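Local structure of nickel-dependent hydrogenase large subunit (Allochromatium vinosum, 3MYR) at residues R18-M23 / K365-S370; D49-W54 / T466-S471. The protein forms the large subunit of a heterodimeric [NiFe] hydrogenase, carrying the nickel-iron centre at which the enzyme oxidises hydrogen, with electrons going on to an acceptor. All coordinates share one frame; numbering follows the deposited sequence.

Interaction 1 (R18-M23 / K365-S370)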
# COMPACT_ATOMS: atom_id res chain seq x y z
N ARG B 18 10.24 0.50 -13.55
CA ARG B 18 11.40 0.20 -14.38
C ARG B 18 12.41 1.37 -14.14
O ARG B 18 11.98 2.55 -14.12
CB ARG B 18 10.98 0.13 -15.88
CG ARG B 18 12.17 0.30 -16.90
CD ARG B 18 11.59 0.21 -18.30
NE ARG B 18 12.60 -0.06 -19.33
CZ ARG B 18 12.80 -1.22 -19.93
NH1 ARG B 18 12.06 -2.29 -19.60
NH2 ARG B 18 13.73 -1.31 -20.90
N ILE B 19 13.68 1.04 -13.88
CA ILE B 19 14.76 2.03 -13.85
C ILE B 19 15.69 1.79 -15.03
O ILE B 19 16.07 0.63 -15.30
CB ILE B 19 15.60 1.90 -12.54
CG1 ILE B 19 14.70 2.11 -11.30
CG2 ILE B 19 16.80 2.90 -12.55
CD1 ILE B 19 14.19 3.51 -11.16
N GLU B 20 16.02 2.88 -15.77
CA GLU B 20 17.10 2.81 -16.76
C GLU B 20 18.19 3.76 -16.30
O GLU B 20 17.90 4.82 -15.71
CB GLU B 20 16.56 3.17 -18.15
CG GLU B 20 15.57 2.07 -18.62
CD GLU B 20 15.16 2.19 -20.11
OE1 GLU B 20 14.31 1.38 -20.60
OE2 GLU B 20 15.67 3.10 -20.77
N ALA B 21 19.45 3.37 -16.49
CA ALA B 21 20.58 4.18 -16.04
C ALA B 21 21.62 4.26 -17.17
O ALA B 21 22.06 3.24 -17.73
CB ALA B 21 21.20 3.56 -14.80
N GLN B 22 22.01 5.49 -17.51
CA GLN B 22 23.11 5.71 -18.42
C GLN B 22 24.38 5.71 -17.57
O GLN B 22 24.52 6.55 -16.65
CB GLN B 22 22.94 7.04 -19.17
CG GLN B 22 24.14 7.37 -20.14
CD GLN B 22 24.34 6.30 -21.22
OE1 GLN B 22 25.42 5.69 -21.30
NE2 GLN B 22 23.29 6.00 -21.99
N MET B 23 25.24 4.73 -17.83
CA MET B 23 26.43 4.53 -17.05
C MET B 23 27.58 5.31 -17.67
O MET B 23 27.69 5.37 -18.90
CB MET B 23 26.82 3.04 -17.03
CG MET B 23 25.77 2.10 -16.37
SD MET B 23 25.20 2.74 -14.75
CE MET B 23 26.63 2.39 -13.73
N LYS B 365 13.29 -3.37 -25.38
CA LYS B 365 14.46 -3.48 -24.49
C LYS B 365 14.84 -2.12 -23.89
O LYS B 365 15.54 -2.07 -22.89
CB LYS B 365 15.69 -4.07 -25.25
CG LYS B 365 15.45 -5.41 -25.96
CD LYS B 365 14.96 -6.49 -24.97
CE LYS B 365 16.12 -7.43 -24.54
NZ LYS B 365 15.82 -8.28 -23.30
N GLN B 366 14.41 -1.03 -24.50
CA GLN B 366 14.77 0.33 -24.02
C GLN B 366 13.57 1.25 -24.14
O GLN B 366 12.93 1.29 -25.18
CB GLN B 366 15.83 0.98 -24.92
CG GLN B 366 17.17 0.33 -24.88
CD GLN B 366 18.13 1.08 -23.95
OE1 GLN B 366 18.45 2.30 -24.19
NE2 GLN B 366 18.62 0.37 -22.93
N LEU B 367 13.33 2.08 -23.13
CA LEU B 367 12.43 3.21 -23.32
C LEU B 367 12.96 4.22 -24.35
O LEU B 367 14.14 4.27 -24.64
CB LEU B 367 12.23 3.94 -22.02
CG LEU B 367 11.44 3.07 -21.01
CD1 LEU B 367 11.85 3.44 -19.56
CD2 LEU B 367 9.97 3.13 -21.17
N ASP B 368 12.09 5.08 -24.85
CA ASP B 368 12.57 6.24 -25.54
C ASP B 368 12.28 7.41 -24.58
O ASP B 368 11.14 7.79 -24.33
CB ASP B 368 11.83 6.36 -26.88
CG ASP B 368 12.16 7.66 -27.65
OD1 ASP B 368 12.70 8.66 -27.13
OD2 ASP B 368 11.83 7.66 -28.83
N VAL B 369 13.34 8.06 -24.14
CA VAL B 369 13.30 8.97 -23.06
C VAL B 369 13.28 10.42 -23.63
O VAL B 369 13.21 11.39 -22.87
CB VAL B 369 14.53 8.57 -22.22
CG1 VAL B 369 15.85 9.37 -22.41
CG2 VAL B 369 14.26 7.73 -21.07
N SER B 370 13.21 10.57 -24.95
CA SER B 370 13.21 11.91 -25.53
C SER B 370 11.85 12.54 -25.34
O SER B 370 11.78 13.74 -25.28
CB SER B 370 13.59 11.90 -27.02
OG SER B 370 12.56 11.28 -27.76
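R18 turns its CG opposite the backbone N (chi1 160°) and runs extended to NE, while E20 holds CG opposite its carbonyl carbon (chi1 -67°) and is extended beyond it; from alternate positions on one strand face both side chains arrive at the backbone of K365-L367. There E20 OE1 accepts three hydrogen bonds. L367 N donates to the syn lone pair of E20 OE1 at 2.8 Å, nearly straight at 167°. R18 NE, 2.6 Å from E20 OE1, and R18 NH2 come from the anti side, tilted out of the carboxylate plane. This side-on grip, both nitrogens on one oxygen, helps fix the rotation of the guanidinium and probably favours an ionised carboxylate. K365 O lies at the guanidinium edge, 2.8 Å from R18 NH2. L367 lays its branch against the pair, CD1 packing 3.5 Å from R18 CD and 3.4 Å from E20 OE1, so that aliphatic carbon borders the buried charges. Further salt bridges, R18 to D8 and E20 to R4, tie the pair to the N-terminal segment. Strand 17-24 is the middle one of a three-stranded antiparallel sheet, flanked by 5-7 and 27-35; the loop between strands 324-327 and 378-381 packs against its side chains, L367 also touching S34 of strand 27-35.

Interaction 2 (D49-W54 / T466-S471); sequences DPRDAW and TLWEPS
R51 lies over one face of the W468 ring, and P470 covers one face of its guanidinium; the close packing runs along the aliphatic arm and guanidinium. R51 CD sits 3.8 Å from the centroid of the W468 six-membered ring, close to the ring normal, a CH-pi contact over the face. R51 CZ stands 4.7 Å from the five-membered ring centroid of W468, a cation-pi contact, although the two planes are 58° apart. The bend at chi3 turns the guanidinium away from the line of the arm, and P470 CD rests over the centre of one guanidinium face, 3.6 Å from R51 CZ. D49 fixes the rotation of the group: R51 NE and NH2 bind D49 OD1 and OD2 side-on, NH2 to OD2 at 2.9 Å and 172°, while OD1 also takes R51 N in an Asx turn. The looser side belongs to NH1. The bond from R51 NH1 to W468 O, 2.9 Å long, is weak, bent to 120°, and a water accepts from NH1 and donates to OE1 of the exposed E469. The contact joins the turn leading into helix 53-58 to the loop between helix 426-456 and strand 476-485; P50 packs on helix 67-80 and strands 488-497 and 500-507, and W468 meets Y262 and F203 of the small subunit edge-to-face.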
# COMPACT_ATOMS: atom_id res chain seq x y z
N ASP B 49 -21.07 9.64 -7.41
CA ASP B 49 -21.41 10.31 -6.18
C ASP B 49 -20.16 10.58 -5.33
O ASP B 49 -19.43 9.65 -5.03
CB ASP B 49 -22.37 9.44 -5.38
CG ASP B 49 -23.06 10.24 -4.22
OD1 ASP B 49 -22.37 10.93 -3.42
OD2 ASP B 49 -24.30 10.25 -4.18
N PRO B 50 -19.88 11.85 -4.95
CA PRO B 50 -18.71 12.19 -4.08
C PRO B 50 -18.71 11.41 -2.78
O PRO B 50 -17.61 11.15 -2.25
CB PRO B 50 -18.96 13.68 -3.70
CG PRO B 50 -19.68 14.20 -5.04
CD PRO B 50 -20.64 13.06 -5.35
N ARG B 51 -19.87 10.99 -2.27
CA ARG B 51 -19.84 10.21 -1.00
C ARG B 51 -19.22 8.83 -1.28
O ARG B 51 -18.75 8.20 -0.34
CB ARG B 51 -21.23 10.07 -0.39
CG ARG B 51 -21.73 11.46 0.09
CD ARG B 51 -23.18 11.35 0.44
NE ARG B 51 -23.97 10.90 -0.69
CZ ARG B 51 -25.23 10.43 -0.60
NH1 ARG B 51 -25.88 10.44 0.57
NH2 ARG B 51 -25.87 10.05 -1.70
N ASP B 52 -19.31 8.34 -2.53
CA ASP B 52 -18.74 6.99 -2.87
C ASP B 52 -17.23 7.06 -3.20
O ASP B 52 -16.59 6.01 -3.30
CB ASP B 52 -19.38 6.40 -4.15
CG ASP B 52 -20.89 6.07 -4.01
OD1 ASP B 52 -21.46 6.35 -2.95
OD2 ASP B 52 -21.49 5.55 -5.00
N ALA B 53 -16.70 8.25 -3.54
CA ALA B 53 -15.33 8.33 -4.04
C ALA B 53 -14.31 7.56 -3.16
O ALA B 53 -13.46 6.85 -3.69
CB ALA B 53 -14.91 9.79 -4.25
N TRP B 54 -14.43 7.66 -1.84
CA TRP B 54 -13.42 7.11 -0.97
C TRP B 54 -13.23 5.64 -1.25
O TRP B 54 -12.10 5.15 -1.14
CB TRP B 54 -13.66 7.34 0.52
CG TRP B 54 -14.83 6.53 1.00
CD1 TRP B 54 -16.15 6.95 1.09
CD2 TRP B 54 -14.84 5.16 1.43
NE1 TRP B 54 -16.95 5.94 1.52
CE2 TRP B 54 -16.19 4.83 1.74
CE3 TRP B 54 -13.85 4.15 1.51
CZ2 TRP B 54 -16.59 3.54 2.18
CZ3 TRP B 54 -14.25 2.84 1.95
CH2 TRP B 54 -15.60 2.55 2.26
N THR B 466 -25.38 16.25 8.97
CA THR B 466 -26.18 17.41 8.53
C THR B 466 -26.12 17.63 6.97
O THR B 466 -27.13 17.95 6.32
CB THR B 466 -25.98 18.72 9.43
OG1 THR B 466 -25.41 19.77 8.66
CG2 THR B 466 -25.20 18.54 10.74
N LEU B 467 -24.97 17.34 6.35
CA LEU B 467 -24.84 17.53 4.90
C LEU B 467 -24.72 16.17 4.16
O LEU B 467 -24.17 16.09 3.05
CB LEU B 467 -23.66 18.46 4.52
CG LEU B 467 -23.81 19.92 5.02
CD1 LEU B 467 -22.64 20.79 4.68
CD2 LEU B 467 -25.13 20.63 4.62
N TRP B 468 -25.26 15.12 4.75
CA TRP B 468 -25.23 13.78 4.13
C TRP B 468 -26.01 13.70 2.81
O TRP B 468 -25.57 13.05 1.88
CB TRP B 468 -25.74 12.73 5.12
CG TRP B 468 -25.76 11.35 4.53
CD1 TRP B 468 -26.87 10.61 4.15
CD2 TRP B 468 -24.59 10.54 4.18
NE1 TRP B 468 -26.43 9.39 3.61
CE2 TRP B 468 -25.05 9.34 3.64
CE3 TRP B 468 -23.20 10.76 4.27
CZ2 TRP B 468 -24.17 8.33 3.17
CZ3 TRP B 468 -22.30 9.73 3.83
CH2 TRP B 468 -22.80 8.56 3.29
N GLU B 469 -27.16 14.38 2.71
CA GLU B 469 -27.97 14.31 1.51
C GLU B 469 -27.49 15.30 0.43
O GLU B 469 -27.28 16.49 0.75
CB GLU B 469 -29.45 14.64 1.86
CG GLU B 469 -30.14 13.66 2.85
CD GLU B 469 -30.23 12.22 2.28
OE1 GLU B 469 -30.30 12.09 1.01
OE2 GLU B 469 -30.25 11.24 3.10
N PRO B 470 -27.28 14.83 -0.83
CA PRO B 470 -26.84 15.70 -1.92
C PRO B 470 -27.73 16.96 -2.12
O PRO B 470 -27.26 17.96 -2.60
CB PRO B 470 -26.98 14.79 -3.16
CG PRO B 470 -26.70 13.41 -2.66
CD PRO B 470 -27.21 13.38 -1.20
N SER B 471 -29.02 16.87 -1.79
CA SER B 471 -29.90 18.00 -1.95
C SER B 471 -29.53 19.12 -0.94
O SER B 471 -29.99 20.22 -1.07
CB SER B 471 -31.37 17.55 -1.78
OG SER B 471 -31.58 17.06 -0.46
O HOH W 1 -28.71 9.79 0.41

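From the N terminus the chain passes through strand 5-7, then strand 17-24, which carries the first side of interaction 1, and reaches segment 49-54, which leads into helix 53-58. Interaction 1 closes its loop when the chain returns at 365-370, 342 residues after the strand segment; interaction 2 closes later, at 466-471, after a separation of 412. Because the second loop opens inside the first and ends beyond it, the two cross and do not nest. They remain spatially separate, with centres 44 Å apart and nearest atoms about 26 Å apart. Interaction 1 ties the N-terminal sheet to the loop before strand 378-381, and interaction 2 joins the approach to helix 53-58 to the loop before strand 476-485, beside the small subunit.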